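AF1502 (Archaeoglobus fulgidus, PDB 5A1Q) is of unknown function but forms a small all-helical STAC domain, a type associated with transmembrane solute transport and two-component signal transduction. Local coordinates at residues K23-Y35 with E45-R57. Numbering follows the deposited sequence.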
loop_
_atom_site.group_PDB
_atom_site.type_symbol
_atom_site.label_atom_id
_atom_site.label_comp_id
_atom_site.label_asym_id
_atom_site.label_seq_id
_atom_site.Cartn_x
_atom_site.Cartn_y
_atom_site.Cartn_z
ATOM N N LYS A 23 -6.594 9.255 8.021
ATOM C CA LYS A 23 -5.831 10.219 7.228
ATOM C C LYS A 23 -4.441 9.603 6.936
ATOM O O LYS A 23 -3.933 9.616 5.803
ATOM C CB LYS A 23 -5.681 11.523 7.956
ATOM C CG LYS A 23 -4.805 12.477 7.184
ATOM C CD LYS A 23 -4.580 13.805 7.891
ATOM N N ILE A 24 -3.789 9.084 7.960
ATOM C CA ILE A 24 -2.453 8.560 7.683
ATOM C C ILE A 24 -2.485 7.285 6.826
ATOM O O ILE A 24 -1.667 7.162 5.896
ATOM C CB ILE A 24 -1.561 8.411 8.925
ATOM C CG1 ILE A 24 -2.043 7.279 9.807
ATOM C CG2 ILE A 24 -1.490 9.727 9.672
ATOM C CD1 ILE A 24 -1.000 6.788 10.775
ATOM N N PHE A 25 -3.450 6.389 7.027
ATOM C CA PHE A 25 -3.507 5.197 6.196
ATOM C C PHE A 25 -3.753 5.610 4.723
ATOM O O PHE A 25 -3.116 5.047 3.799
ATOM C CB PHE A 25 -4.579 4.227 6.692
ATOM C CG PHE A 25 -4.190 3.519 7.939
ATOM C CD1 PHE A 25 -3.140 2.603 7.937
ATOM C CD2 PHE A 25 -4.838 3.767 9.123
ATOM C CE1 PHE A 25 -2.770 1.896 9.029
ATOM C CE2 PHE A 25 -4.465 3.032 10.232
ATOM C CZ PHE A 25 -3.397 2.141 10.199
ATOM N N LEU A 26 -4.701 6.498 4.522
ATOM C CA LEU A 26 -5.029 6.919 3.123
ATOM C C LEU A 26 -3.751 7.542 2.472
ATOM O O LEU A 26 -3.418 7.237 1.324
ATOM C CB LEU A 26 -6.202 7.870 3.104
ATOM C CG LEU A 26 -6.581 8.523 1.778
ATOM C CD1 LEU A 26 -6.847 7.429 0.761
ATOM C CD2 LEU A 26 -7.744 9.528 1.941
ATOM N N ASN A 27 -3.113 8.474 3.178
ATOM C CA ASN A 27 -1.983 9.181 2.595
ATOM C C ASN A 27 -0.816 8.141 2.322
ATOM O O ASN A 27 -0.165 8.190 1.253
ATOM C CB ASN A 27 -1.500 10.227 3.561
ATOM C CG ASN A 27 -2.477 11.392 3.754
ATOM O OD1 ASN A 27 -3.403 11.635 2.972
ATOM N ND2 ASN A 27 -2.204 12.159 4.755
ATOM N N LYS A 28 -0.539 7.252 3.288
ATOM C CA LYS A 28 0.570 6.308 3.079
ATOM C C LYS A 28 0.248 5.336 1.883
ATOM O O LYS A 28 1.152 5.003 1.076
ATOM C CB LYS A 28 0.865 5.534 4.337
ATOM C CG LYS A 28 1.422 6.432 5.461
ATOM C CD LYS A 28 2.819 6.882 5.288
ATOM C CE LYS A 28 3.245 7.885 6.374
ATOM N NZ LYS A 28 4.178 8.866 5.735
ATOM N N ALA A 29 -1.026 4.929 1.717
ATOM C CA ALA A 29 -1.363 4.074 0.585
ATOM C C ALA A 29 -1.143 4.853 -0.744
ATOM O O ALA A 29 -0.599 4.347 -1.705
ATOM C CB ALA A 29 -2.814 3.614 0.697
HETATM N N MSE A 30 -1.720 6.074 -0.801
HETATM C CA MSE A 30 -1.547 6.971 -1.992
HETATM C C MSE A 30 -0.065 7.133 -2.340
HETATM O O MSE A 30 0.327 6.988 -3.506
HETATM C CB MSE A 30 -2.204 8.393 -1.742
HETATM C CG MSE A 30 -3.661 8.237 -1.779
HETATM SE SE MSE A 30 -4.401 9.954 -1.194
HETATM C CE MSE A 30 -3.670 10.929 -2.733
ATOM N N GLU A 31 0.741 7.435 -1.344
ATOM C CA GLU A 31 2.172 7.728 -1.536
ATOM C C GLU A 31 2.914 6.446 -2.021
ATOM O O GLU A 31 3.747 6.542 -2.930
ATOM C CB GLU A 31 2.802 8.264 -0.298
ATOM C CG GLU A 31 2.285 9.646 0.175
ATOM C CD GLU A 31 2.573 9.946 1.625
ATOM O OE1 GLU A 31 3.302 9.193 2.316
ATOM O OE2 GLU A 31 2.005 10.975 2.112
ATOM N N SER A 32 2.560 5.295 -1.427
ATOM C CA SER A 32 3.190 4.013 -1.868
ATOM C C SER A 32 2.900 3.742 -3.329
ATOM O O SER A 32 3.750 3.246 -4.053
ATOM C CB SER A 32 2.650 2.838 -1.048
ATOM O OG SER A 32 2.963 3.014 0.317
ATOM N N LEU A 33 1.676 4.048 -3.781
ATOM C CA LEU A 33 1.260 3.823 -5.140
ATOM C C LEU A 33 1.715 4.883 -6.152
ATOM O O LEU A 33 1.688 4.606 -7.365
ATOM C CB LEU A 33 -0.269 3.711 -5.189
ATOM C CG LEU A 33 -0.877 2.521 -4.476
ATOM C CD1 LEU A 33 -2.380 2.678 -4.340
ATOM C CD2 LEU A 33 -0.571 1.205 -5.116
ATOM N N GLY A 34 2.163 6.028 -5.643
ATOM C CA GLY A 34 2.606 7.156 -6.491
ATOM C C GLY A 34 1.428 7.951 -7.010
ATOM O O GLY A 34 1.513 8.566 -8.098
ATOM N N TYR A 35 0.311 7.947 -6.284
ATOM C CA TYR A 35 -0.881 8.754 -6.687
ATOM C C TYR A 35 -0.936 10.078 -5.859
ATOM O O TYR A 35 -0.854 10.042 -4.641
ATOM C CB TYR A 35 -2.185 8.035 -6.386
ATOM C CG TYR A 35 -2.354 6.666 -7.128
ATOM C CD1 TYR A 35 -1.539 6.264 -8.164
ATOM C CD2 TYR A 35 -3.292 5.778 -6.670
ATOM C CE1 TYR A 35 -1.735 5.031 -8.778
ATOM C CE2 TYR A 35 -3.476 4.586 -7.261
ATOM C CZ TYR A 35 -2.703 4.200 -8.272
ATOM O OH TYR A 35 -3.015 2.929 -8.793
ATOM N N GLU A 45 -8.235 1.111 -6.529
ATOM C CA GLU A 45 -6.848 0.621 -6.272
ATOM C C GLU A 45 -6.317 1.058 -4.933
ATOM O O GLU A 45 -5.692 0.273 -4.193
ATOM C CB GLU A 45 -5.934 1.035 -7.373
ATOM C CG GLU A 45 -4.591 0.386 -7.165
ATOM C CD GLU A 45 -3.809 0.263 -8.440
ATOM O OE1 GLU A 45 -4.352 -0.247 -9.452
ATOM O OE2 GLU A 45 -2.643 0.691 -8.413
ATOM N N ILE A 46 -6.521 2.319 -4.581
ATOM C CA ILE A 46 -6.211 2.761 -3.240
ATOM C C ILE A 46 -6.874 1.948 -2.112
ATOM O O ILE A 46 -6.230 1.435 -1.162
ATOM C CB ILE A 46 -6.486 4.277 -3.062
ATOM C CG1 ILE A 46 -5.690 5.116 -4.098
ATOM C CG2 ILE A 46 -6.336 4.668 -1.566
ATOM C CD1 ILE A 46 -6.174 6.563 -4.120
ATOM N N LEU A 47 -8.169 1.723 -2.229
ATOM C CA LEU A 47 -8.849 0.878 -1.296
ATOM C C LEU A 47 -8.368 -0.564 -1.318
ATOM O O LEU A 47 -8.383 -1.217 -0.241
ATOM C CB LEU A 47 -10.392 0.925 -1.536
ATOM C CG LEU A 47 -10.968 2.283 -1.266
ATOM C CD1 LEU A 47 -12.426 2.298 -1.690
ATOM C CD2 LEU A 47 -10.831 2.680 0.194
ATOM N N SER A 48 -7.975 -1.090 -2.472
ATOM C CA SER A 48 -7.466 -2.450 -2.526
ATOM C C SER A 48 -6.215 -2.606 -1.596
ATOM O O SER A 48 -6.037 -3.649 -0.943
ATOM C CB SER A 48 -7.175 -2.919 -3.959
ATOM O OG SER A 48 -5.988 -2.310 -4.523
ATOM N N VAL A 49 -5.332 -1.635 -1.579
ATOM C CA VAL A 49 -4.184 -1.651 -0.640
ATOM C C VAL A 49 -4.629 -1.696 0.815
ATOM O O VAL A 49 -4.220 -2.536 1.573
ATOM C CB VAL A 49 -3.185 -0.488 -0.892
ATOM C CG1 VAL A 49 -2.069 -0.413 0.133
ATOM C CG2 VAL A 49 -2.686 -0.600 -2.323
ATOM N N LEU A 50 -5.564 -0.820 1.202
ATOM C CA LEU A 50 -6.018 -0.749 2.544
ATOM C C LEU A 50 -6.809 -1.991 2.945
ATOM O O LEU A 50 -6.738 -2.385 4.138
ATOM C CB LEU A 50 -6.835 0.506 2.795
ATOM C CG LEU A 50 -6.037 1.824 2.643
ATOM C CD1 LEU A 50 -6.966 3.031 2.824
ATOM C CD2 LEU A 50 -4.837 1.817 3.538
ATOM N N LYS A 51 -7.484 -2.651 2.008
ATOM C CA LYS A 51 -8.135 -3.929 2.309
ATOM C C LYS A 51 -7.140 -5.055 2.682
ATOM O O LYS A 51 -7.519 -6.022 3.341
ATOM C CB LYS A 51 -8.991 -4.353 1.147
ATOM C CG LYS A 51 -10.064 -5.317 1.545
ATOM C CD LYS A 51 -11.299 -5.161 0.649
ATOM C CE LYS A 51 -10.948 -5.075 -0.827
ATOM N NZ LYS A 51 -12.165 -5.383 -1.646
HETATM N N MSE A 52 -5.887 -4.919 2.219
HETATM C CA MSE A 52 -4.822 -5.925 2.526
HETATM C C MSE A 52 -4.325 -5.709 3.968
HETATM O O MSE A 52 -3.532 -6.524 4.504
HETATM C CB MSE A 52 -3.711 -5.892 1.410
HETATM C CG MSE A 52 -4.125 -6.554 0.087
HETATM SE SE MSE A 52 -2.836 -6.178 -1.376
HETATM C CE MSE A 52 -1.260 -6.982 -0.500
ATOM N N ASN A 53 -4.704 -4.599 4.601
ATOM C CA ASN A 53 -4.368 -4.369 6.009
ATOM C C ASN A 53 -5.353 -5.139 6.877
ATOM O O ASN A 53 -6.538 -4.776 6.942
ATOM C CB ASN A 53 -4.393 -2.841 6.308
ATOM C CG ASN A 53 -4.080 -2.501 7.750
ATOM O OD1 ASN A 53 -4.426 -3.234 8.668
ATOM N ND2 ASN A 53 -3.364 -1.342 7.971
ATOM N N LYS A 54 -4.930 -6.202 7.568
ATOM C CA LYS A 54 -5.864 -7.057 8.311
ATOM C C LYS A 54 -6.708 -6.328 9.366
ATOM O O LYS A 54 -7.873 -6.676 9.604
ATOM C CB LYS A 54 -5.131 -8.256 8.919
ATOM C CG LYS A 54 -4.384 -9.012 7.827
ATOM N N GLU A 55 -6.155 -5.329 10.042
ATOM C CA GLU A 55 -6.911 -4.587 11.035
ATOM C C GLU A 55 -7.948 -3.634 10.492
ATOM O O GLU A 55 -8.933 -3.346 11.171
ATOM C CB GLU A 55 -5.963 -3.814 11.988
ATOM C CG GLU A 55 -4.798 -4.649 12.524
ATOM C CD GLU A 55 -3.443 -4.253 11.895
ATOM O OE1 GLU A 55 -2.809 -3.285 12.407
ATOM O OE2 GLU A 55 -3.001 -4.894 10.886
ATOM N N LEU A 56 -7.765 -3.213 9.231
ATOM C CA LEU A 56 -8.679 -2.306 8.535
ATOM C C LEU A 56 -9.670 -3.026 7.636
ATOM O O LEU A 56 -10.667 -2.407 7.281
ATOM C CB LEU A 56 -7.965 -1.257 7.673
ATOM C CG LEU A 56 -6.937 -0.422 8.442
ATOM C CD1 LEU A 56 -6.388 0.638 7.499
ATOM C CD2 LEU A 56 -7.519 0.270 9.672
ATOM N N ARG A 57 -9.367 -4.267 7.236
ATOM C CA ARG A 57 -10.052 -4.926 6.095
ATOM C C ARG A 57 -11.608 -4.826 6.167
ATOM O O ARG A 57 -12.198 -4.353 5.190
ATOM C CB ARG A 57 -9.650 -6.385 5.969
ATOM C CG ARG A 57 -10.427 -7.155 4.924
ATOM C CD ARG A 57 -9.782 -8.524 4.717
ATOM N NE ARG A 57 -9.729 -9.300 5.966
ATOM C CZ ARG A 57 -8.754 -10.134 6.339
ATOM N NH1 ARG A 57 -7.672 -10.334 5.586
ATOM N NH2 ARG A 57 -8.867 -10.775 7.500
#
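Asn53 sets its amide beside Phe25 across the contact and uses both ends: OD1 accepts two weak hydrogen bonds, from Glu55 N at 3.0 Å and from Leu56 N, while ND2 donates to Ser32 O of the second subunit. Asn53 lies in the loop beyond helix 43-51, beside the crossing of two helices in a four-helix domain; the axes of segments 23-33 and 45-51 approach to 9.4 Å, their N-to-C directions 114° apart. The amide plane stands 80° from the Phe25 ring, with ND2 3.5 Å from CE1. The aromatic ring suits this end of the contact because its flat face receives a methyl: Leu56 CD1 makes a CH-pi contact, 3.7 Å from the ring centroid. In the middle, Ile46 is a knob in a hole formed by Leu26, Ala29, Met30 and Leu33. Its chi1 of -57° puts CG1 beside the backbone N and CG2 anti to it, where CG2 meets Leu26 CD1 at 3.6 Å; CD1 touches Met30 CG. Small Ala29 permits close approach, its CB meeting Leu50 CD2 and Val49 CG1. Leu26 also packs on helix 7-18, and Leu50 on Val60 of helix 57-70, so the pair touches both remaining helices. A Schellman motif ends helix 22-33; Gly34, the residue type that most readily takes positive phi, turns the chain and brings in Tyr35. The tyrosine ring has Leu33 CB over one face, 3.8 Å above its plane, and at its edge CD2 meets Ile46 CG1 at 3.6 Å.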